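Putative esterase/lipase/thioesterase (Silicibacter sp., PDB 2PBL) is a putative esterase, lipase or thioesterase of the alpha/beta-hydrolase fold, and probably hydrolyses ester or thioester bonds. Local coordinates at residues 131-136 against 161-166; 204-209 against 231-236. All blocks are in the same frame, centred on the assembly; numbering follows the deposited sequence.

Interaction 1: 131-136 against 161-166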
ATOM      1  N   ILE A 131       1.119  10.843 -10.843  1.00 13.19           N
ATOM      2  CA  ILE A 131       0.661   9.739 -10.044  1.00 13.15           C
ATOM      3  C   ILE A 131       1.519   9.649  -8.779  1.00 11.98           C
ATOM      4  O   ILE A 131       2.740   9.746  -8.857  1.00 10.99           O
ATOM      5  CB  ILE A 131       0.819   8.421 -10.819  1.00 13.74           C
ATOM      6  CG1 ILE A 131      -0.031   8.480 -12.091  1.00 14.61           C
ATOM      7  CG2 ILE A 131       0.485   7.241  -9.872  1.00 12.08           C
ATOM      8  CD1 ILE A 131       0.098   7.289 -13.015  1.00 14.13           C
ATOM      9  N   VAL A 132       0.848   9.481  -7.639  1.00 11.74           N
ATOM     10  CA  VAL A 132       1.511   9.251  -6.349  1.00 12.43           C
ATOM     11  C   VAL A 132       0.952   7.938  -5.784  1.00 13.48           C
ATOM     12  O   VAL A 132      -0.242   7.637  -5.909  1.00  9.93           O
ATOM     13  CB  VAL A 132       1.444  10.440  -5.359  1.00 13.69           C
ATOM     14  CG1 VAL A 132       2.253  11.660  -5.902  1.00 13.43           C
ATOM     15  CG2 VAL A 132      -0.029  10.827  -4.984  1.00 10.73           C
ATOM     16  N   LEU A 133       1.843   7.168  -5.169  1.00 11.87           N
ATOM     17  CA  LEU A 133       1.533   5.874  -4.636  1.00 10.75           C
ATOM     18  C   LEU A 133       1.817   5.812  -3.166  1.00 12.08           C
ATOM     19  O   LEU A 133       2.870   6.267  -2.735  1.00  9.41           O
ATOM     20  CB  LEU A 133       2.428   4.812  -5.309  1.00 12.72           C
ATOM     21  CG  LEU A 133       2.322   4.598  -6.835  1.00 12.14           C
ATOM     22  CD1 LEU A 133       3.182   3.431  -7.293  1.00 19.45           C
ATOM     23  CD2 LEU A 133       0.862   4.452  -7.272  1.00 17.33           C
ATOM     24  N   ALA A 134       0.890   5.240  -2.398  1.00 12.72           N
ATOM     25  CA  ALA A 134       1.200   4.889  -1.010  1.00 11.84           C
ATOM     26  C   ALA A 134       0.552   3.544  -0.738  1.00 12.43           C
ATOM     27  O   ALA A 134      -0.415   3.159  -1.386  1.00 12.92           O
ATOM     28  CB  ALA A 134       0.724   5.925  -0.014  1.00 10.96           C
ATOM     29  N   GLY A 135       1.096   2.845   0.221  1.00  9.76           N
ATOM     30  CA  GLY A 135       0.610   1.516   0.550  1.00 12.21           C
ATOM     31  C   GLY A 135       1.139   1.087   1.903  1.00 14.13           C
ATOM     32  O   GLY A 135       2.273   1.425   2.282  1.00 12.93           O
ATOM     33  N   HIS A 136       0.306   0.328   2.612  1.00 12.55           N
ATOM     34  CA  HIS A 136       0.595  -0.056   3.977  1.00 13.60           C
ATOM     35  C   HIS A 136       0.950  -1.522   4.134  1.00 14.41           C
ATOM     36  O   HIS A 136       0.192  -2.397   3.681  1.00 17.26           O
ATOM     37  CB  HIS A 136      -0.646   0.314   4.800  1.00 15.31           C
ATOM     38  CG  HIS A 136      -0.584  -0.074   6.246  1.00 11.95           C
ATOM     39  ND1 HIS A 136      -1.587  -0.794   6.851  1.00 17.81           N
ATOM     40  CD2 HIS A 136       0.335   0.177   7.202  1.00 15.47           C
ATOM     41  CE1 HIS A 136      -1.288  -0.977   8.124  1.00 20.10           C
ATOM     42  NE2 HIS A 136      -0.114  -0.421   8.360  1.00 17.31           N
ATOM     43  N   ARG A 161       5.364  10.319  -9.447  1.00 11.94           N
ATOM     44  CA  ARG A 161       6.079  11.432  -8.835  1.00 12.00           C
ATOM     45  C   ARG A 161       6.653  11.081  -7.477  1.00 13.47           C
ATOM     46  O   ARG A 161       7.804  11.378  -7.199  1.00 13.28           O
ATOM     47  CB  ARG A 161       5.147  12.656  -8.744  1.00 13.77           C
ATOM     48  CG  ARG A 161       5.713  13.835  -8.006  1.00  7.91           C
ATOM     49  CD  ARG A 161       4.952  15.100  -8.220  1.00 13.91           C
ATOM     50  NE  ARG A 161       5.432  16.181  -7.349  1.00 15.13           N
ATOM     51  CZ  ARG A 161       6.498  16.932  -7.630  1.00 15.07           C
ATOM     52  NH1 ARG A 161       7.241  16.691  -8.700  1.00 17.16           N
ATOM     53  NH2 ARG A 161       6.874  17.880  -6.792  1.00 17.68           N
ATOM     54  N   ASN A 162       5.841  10.450  -6.645  1.00 12.90           N
ATOM     55  CA  ASN A 162       6.214  10.096  -5.262  1.00 11.73           C
ATOM     56  C   ASN A 162       5.733   8.679  -4.969  1.00 10.88           C
ATOM     57  O   ASN A 162       4.645   8.249  -5.420  1.00 10.27           O
ATOM     58  CB  ASN A 162       5.501  10.977  -4.189  1.00 16.01           C
ATOM     59  CG  ASN A 162       5.705  12.488  -4.339  1.00  6.24           C
ATOM     60  OD1 ASN A 162       6.785  12.932  -4.614  1.00  7.55           O
ATOM     61  ND2 ASN A 162       4.600  13.337  -4.067  1.00  9.20           N
ATOM     62  N   VAL A 163       6.526   7.949  -4.189  1.00 10.57           N
ATOM     63  CA  VAL A 163       6.133   6.643  -3.668  1.00 10.88           C
ATOM     64  C   VAL A 163       6.426   6.656  -2.169  1.00 10.90           C
ATOM     65  O   VAL A 163       7.589   6.852  -1.761  1.00 11.03           O
ATOM     66  CB  VAL A 163       6.831   5.433  -4.340  1.00 10.27           C
ATOM     67  CG1 VAL A 163       6.291   4.161  -3.705  1.00 13.64           C
ATOM     68  CG2 VAL A 163       6.559   5.419  -5.819  1.00 13.47           C
ATOM     69  N   VAL A 164       5.371   6.398  -1.379  1.00 11.92           N
ATOM     70  CA  VAL A 164       5.421   6.411   0.103  1.00  9.82           C
ATOM     71  C   VAL A 164       4.901   5.094   0.661  1.00 12.60           C
ATOM     72  O   VAL A 164       3.697   4.950   0.949  1.00  8.51           O
ATOM     73  CB  VAL A 164       4.639   7.606   0.731  1.00 11.50           C
ATOM     74  CG1 VAL A 164       4.832   7.647   2.263  1.00 13.06           C
ATOM     75  CG2 VAL A 164       5.095   8.905   0.111  1.00 10.60           C
ATOM     76  N   PRO A 165       5.805   4.109   0.819  1.00  9.09           N
ATOM     77  CA  PRO A 165       5.470   2.818   1.443  1.00 11.61           C
ATOM     78  C   PRO A 165       5.447   3.011   2.932  1.00 11.07           C
ATOM     79  O   PRO A 165       6.425   3.512   3.507  1.00 11.80           O
ATOM     80  CB  PRO A 165       6.686   1.947   1.089  1.00  8.71           C
ATOM     81  CG  PRO A 165       7.399   2.677   0.008  1.00 15.25           C
ATOM     82  CD  PRO A 165       7.211   4.083   0.340  1.00 12.27           C
ATOM     83  N   ILE A 166       4.293   2.733   3.526  1.00 14.76           N
ATOM     84  CA  ILE A 166       4.072   2.959   4.910  1.00 10.96           C
ATOM     85  C   ILE A 166       4.251   1.596   5.588  1.00 14.30           C
ATOM     86  O   ILE A 166       3.496   0.649   5.315  1.00 13.69           O
ATOM     87  CB  ILE A 166       2.657   3.493   5.138  1.00 12.63           C
ATOM     88  CG1 ILE A 166       2.412   4.785   4.315  1.00  7.02           C
ATOM     89  CG2 ILE A 166       2.453   3.705   6.611  1.00 12.37           C
ATOM     90  CD1 ILE A 166       0.846   5.190   4.207  1.00 13.69           C
TER
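Strands 131-136 and 161-166 run parallel, their axes 6° apart and 4.6 Å at closest approach, joined by R161 N to I131 O, L133 N to N162 O, V164 N to L133 O and I166 N to G135 O. The bond from G135 N to V164 O is weak at 3.4 Å. V132 and N162 lie side by side: methyl CG1 of V132, anti to its carbonyl carbon (chi1 -66°), touches N162 ND2 at 3.4 Å, while that amide nitrogen bonds I260 O and A262 O of the C-terminal helix region. On the same face A134 CB meets I166 CD1 at 4.3 Å, and I260 covers V132, A134 and V164. The opposite face carries L133 and V163, alongside each other with CD1 and CG2 4.2 Å apart. The ring of H136 swings across I166, CD2 lying 3.7 Å from I166 O, and also meets the ring of H242, the planes about 35° apart. Four sound backbone bonds and one weak one thus satisfy the facing edges of two largely buried strands, with polarity at the N162 end, where R161 salt-bridges A262 OXT; the pair leads through G135 and H136 into the probable nucleophile elbow (GxSxG).

Interaction 2: 204-209 against 231-236; sequences DAKVTV and DADHVI
T208 and D233 pair on one face of the sheet, where its outermost strand 233-237 joins 206-212, and a water links their side chains. It lies 2.7 Å from T208 OG1 and donates to D233 OD2 at 2.6 Å, spanning two oxygens that stand 4.1 Å apart. T208 OG1 is anti to its own carbonyl carbon (chi1 -57°), which sets it beside D233 CB at 3.6 Å, while CG2 turns along the strand to meet V235 CG2 at 3.9 Å. The extended chain of K206 brings CE to 3.6 Å from D233 OD2, but its NZ stays beyond salt-bridge range. On the other face A232 CB packs against V207 CG1 at 3.8 Å and more loosely against V209 CG2, and H234 turns the CD2 edge of its ring in plane to V209 O.

Three backbone bonds fix this register: D233 N to V207 O, bent to 143°; V209 N to D233 O, reaching the oxygen from above its carbonyl plane; and V235 N to V209 O, nearly straight. The axes of 206-209 and 233-236 diverge by 28°, and this is the parallel pair closing the beta-alpha-beta unit of strand 206-212, helix 217-230 and strand 233-237. That helix covers the apolar face, with W230 on V207 and V227 on both V209 and H234; D231, with positive phi, leads from it into the strand.

Replacing T208 with a valine would probably leave the bridging water without one of its two protein partners and D233 OD2 less firmly held. The chemistry is divided by face: methyl packing beneath the helix, and on the other a hydrated carboxylate with a lysine nearby, whose positive charge may favour the ionised form of D233.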
ATOM      1  N   ASP A 204      12.196   6.854 -11.819  1.00 16.38           N
ATOM      2  CA  ASP A 204      12.576   8.022 -11.082  1.00 17.50           C
ATOM      3  C   ASP A 204      11.341   8.512 -10.323  1.00 19.35           C
ATOM      4  O   ASP A 204      10.272   8.805 -10.927  1.00 18.38           O
ATOM      5  CB  ASP A 204      13.060   9.116 -12.033  1.00 18.59           C
ATOM      6  CG  ASP A 204      14.348   8.732 -12.767  1.00 15.64           C
ATOM      7  OD1 ASP A 204      14.275   8.054 -13.804  1.00 23.98           O
ATOM      8  OD2 ASP A 204      15.408   9.150 -12.300  1.00 27.36           O
ATOM      9  N   ALA A 205      11.495   8.629  -9.015  1.00 15.71           N
ATOM     10  CA  ALA A 205      10.392   9.058  -8.133  1.00 15.40           C
ATOM     11  C   ALA A 205      10.982   9.301  -6.759  1.00 13.85           C
ATOM     12  O   ALA A 205      11.993   8.692  -6.424  1.00 15.72           O
ATOM     13  CB  ALA A 205       9.328   8.027  -8.042  1.00 14.61           C
ATOM     14  N   LYS A 206      10.385  10.218  -5.996  1.00 12.16           N
ATOM     15  CA  LYS A 206      10.875  10.487  -4.653  1.00 13.00           C
ATOM     16  C   LYS A 206      10.176   9.439  -3.782  1.00 12.56           C
ATOM     17  O   LYS A 206       8.925   9.400  -3.689  1.00 12.31           O
ATOM     18  CB  LYS A 206      10.519  11.896  -4.201  1.00  9.58           C
ATOM     19  CG  LYS A 206      11.256  12.361  -2.938  1.00 22.00           C
ATOM     20  CD  LYS A 206      10.865  13.827  -2.630  1.00 23.29           C
ATOM     21  CE  LYS A 206      11.715  14.562  -1.558  1.00 25.52           C
ATOM     22  NZ  LYS A 206      11.214  16.033  -1.425  1.00 29.36           N
ATOM     23  N   VAL A 207      10.989   8.620  -3.137  1.00 11.90           N
ATOM     24  CA  VAL A 207      10.529   7.563  -2.286  1.00 11.56           C
ATOM     25  C   VAL A 207      10.805   7.962  -0.826  1.00 10.76           C
ATOM     26  O   VAL A 207      11.911   8.311  -0.478  1.00 10.78           O
ATOM     27  CB  VAL A 207      11.295   6.223  -2.560  1.00 12.36           C
ATOM     28  CG1 VAL A 207      10.749   5.104  -1.593  1.00 16.12           C
ATOM     29  CG2 VAL A 207      11.152   5.792  -3.991  1.00 16.16           C
ATOM     30  N   THR A 208       9.780   7.844   0.011  1.00 12.33           N
ATOM     31  CA  THR A 208       9.887   8.170   1.435  1.00 13.35           C
ATOM     32  C   THR A 208       9.303   6.977   2.196  1.00 13.84           C
ATOM     33  O   THR A 208       8.131   6.671   2.044  1.00 13.96           O
ATOM     34  CB  THR A 208       9.138   9.466   1.797  1.00 13.05           C
ATOM     35  OG1 THR A 208       9.618  10.572   1.006  1.00 13.80           O
ATOM     36  CG2 THR A 208       9.352   9.804   3.289  1.00 17.00           C
ATOM     37  N   VAL A 209      10.138   6.308   2.977  1.00 14.21           N
ATOM     38  CA  VAL A 209       9.707   5.181   3.790  1.00 11.96           C
ATOM     39  C   VAL A 209       9.209   5.747   5.114  1.00 14.01           C
ATOM     40  O   VAL A 209       9.905   6.460   5.837  1.00 12.48           O
ATOM     41  CB  VAL A 209      10.808   4.146   3.979  1.00 16.76           C
ATOM     42  CG1 VAL A 209      10.256   2.916   4.731  1.00 11.13           C
ATOM     43  CG2 VAL A 209      11.376   3.755   2.638  1.00 18.08           C
ATOM     44  N   ASP A 231      18.572   4.471  -0.987  1.00 16.46           N
ATOM     45  CA  ASP A 231      18.855   5.821  -0.537  1.00 17.19           C
ATOM     46  C   ASP A 231      17.549   6.678  -0.482  1.00 17.78           C
ATOM     47  O   ASP A 231      17.493   7.832  -0.991  1.00 17.10           O
ATOM     48  CB  ASP A 231      19.912   6.417  -1.458  1.00 18.12           C
ATOM     49  CG  ASP A 231      20.560   7.670  -0.891  1.00 33.53           C
ATOM     50  OD1 ASP A 231      20.375   7.978   0.317  1.00 38.85           O
ATOM     51  OD2 ASP A 231      21.265   8.351  -1.682  1.00 50.47           O
ATOM     52  N   ALA A 232      16.487   6.118   0.107  1.00 13.50           N
ATOM     53  CA  ALA A 232      15.199   6.793   0.148  1.00 14.87           C
ATOM     54  C   ALA A 232      15.146   7.721   1.340  1.00 16.78           C
ATOM     55  O   ALA A 232      15.985   7.599   2.229  1.00 17.81           O
ATOM     56  CB  ALA A 232      14.057   5.763   0.250  1.00 13.86           C
ATOM     57  N   ASP A 233      14.198   8.674   1.356  1.00 14.98           N
ATOM     58  CA  ASP A 233      13.939   9.464   2.579  1.00 14.19           C
ATOM     59  C   ASP A 233      13.353   8.466   3.605  1.00 15.05           C
ATOM     60  O   ASP A 233      12.901   7.362   3.248  1.00 15.01           O
ATOM     61  CB  ASP A 233      12.978  10.643   2.375  1.00 12.98           C
ATOM     62  CG  ASP A 233      13.608  11.814   1.561  1.00 18.55           C
ATOM     63  OD1 ASP A 233      14.739  11.648   1.057  1.00 30.21           O
ATOM     64  OD2 ASP A 233      12.966  12.891   1.424  1.00 26.47           O
ATOM     65  N   HIS A 234      13.387   8.852   4.883  1.00 14.96           N
ATOM     66  CA  HIS A 234      12.932   8.014   5.969  1.00 14.58           C
ATOM     67  C   HIS A 234      12.291   8.845   7.046  1.00 16.33           C
ATOM     68  O   HIS A 234      12.936   9.712   7.574  1.00 16.90           O
ATOM     69  CB  HIS A 234      14.156   7.296   6.550  1.00 15.52           C
ATOM     70  CG  HIS A 234      13.833   6.240   7.566  1.00 10.66           C
ATOM     71  ND1 HIS A 234      14.811   5.665   8.355  1.00 20.99           N
ATOM     72  CD2 HIS A 234      12.671   5.587   7.866  1.00 15.74           C
ATOM     73  CE1 HIS A 234      14.267   4.725   9.109  1.00 18.38           C
ATOM     74  NE2 HIS A 234      12.974   4.654   8.834  1.00 19.23           N
ATOM     75  N   VAL A 235      11.030   8.536   7.361  1.00 15.89           N
ATOM     76  CA  VAL A 235      10.277   9.174   8.429  1.00 16.28           C
ATOM     77  C   VAL A 235       9.826   8.162   9.493  1.00 18.72           C
ATOM     78  O   VAL A 235       9.179   7.136   9.176  1.00 18.34           O
ATOM     79  CB  VAL A 235       9.063   9.895   7.913  1.00 15.68           C
ATOM     80  CG1 VAL A 235       8.256  10.476   9.094  1.00 18.06           C
ATOM     81  CG2 VAL A 235       9.469  11.042   6.958  1.00 15.33           C
ATOM     82  N   ILE A 236      10.147   8.460  10.756  1.00 18.09           N
ATOM     83  CA  ILE A 236       9.637   7.653  11.880  1.00 19.07           C
ATOM     84  C   ILE A 236       8.521   8.463  12.574  1.00 17.34           C
ATOM     85  O   ILE A 236       8.785   9.500  13.194  1.00 18.73           O
ATOM     86  CB  ILE A 236      10.753   7.274  12.828  1.00 21.44           C
ATOM     87  CG1 ILE A 236      11.752   6.424  12.067  1.00 23.32           C
ATOM     88  CG2 ILE A 236      10.229   6.450  14.028  1.00 21.12           C
ATOM     89  CD1 ILE A 236      12.878   6.041  12.873  1.00 33.55           C
TER
HETATM   90  O   HOH W   1      10.437  13.048   1.777  1.00 19.30           O

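In the fold
Both interactions are parallel strand pairs of one mixed sheet, their centres 9 Å apart, and they meet directly because strands 160-166 and 206-212 are neighbours: V163 N to K206 O and V163 O to T208 N are probable hydrogen bonds. Interaction 1 lies inside the sheet, its centre about 7 Å from that of the chain, almost wholly buried and held by backbone bonds and apolar contacts, with charge confined to R161 at one end. The centre of interaction 2 is about 14 Å from that of the chain; here, at outermost strand 233-237, a lysine, an aspartate and a bridging water take part. Interaction 1 leads to the putative catalytic serine, whereas 204-209 with 231-236 completes the sheet beside helix 217-230.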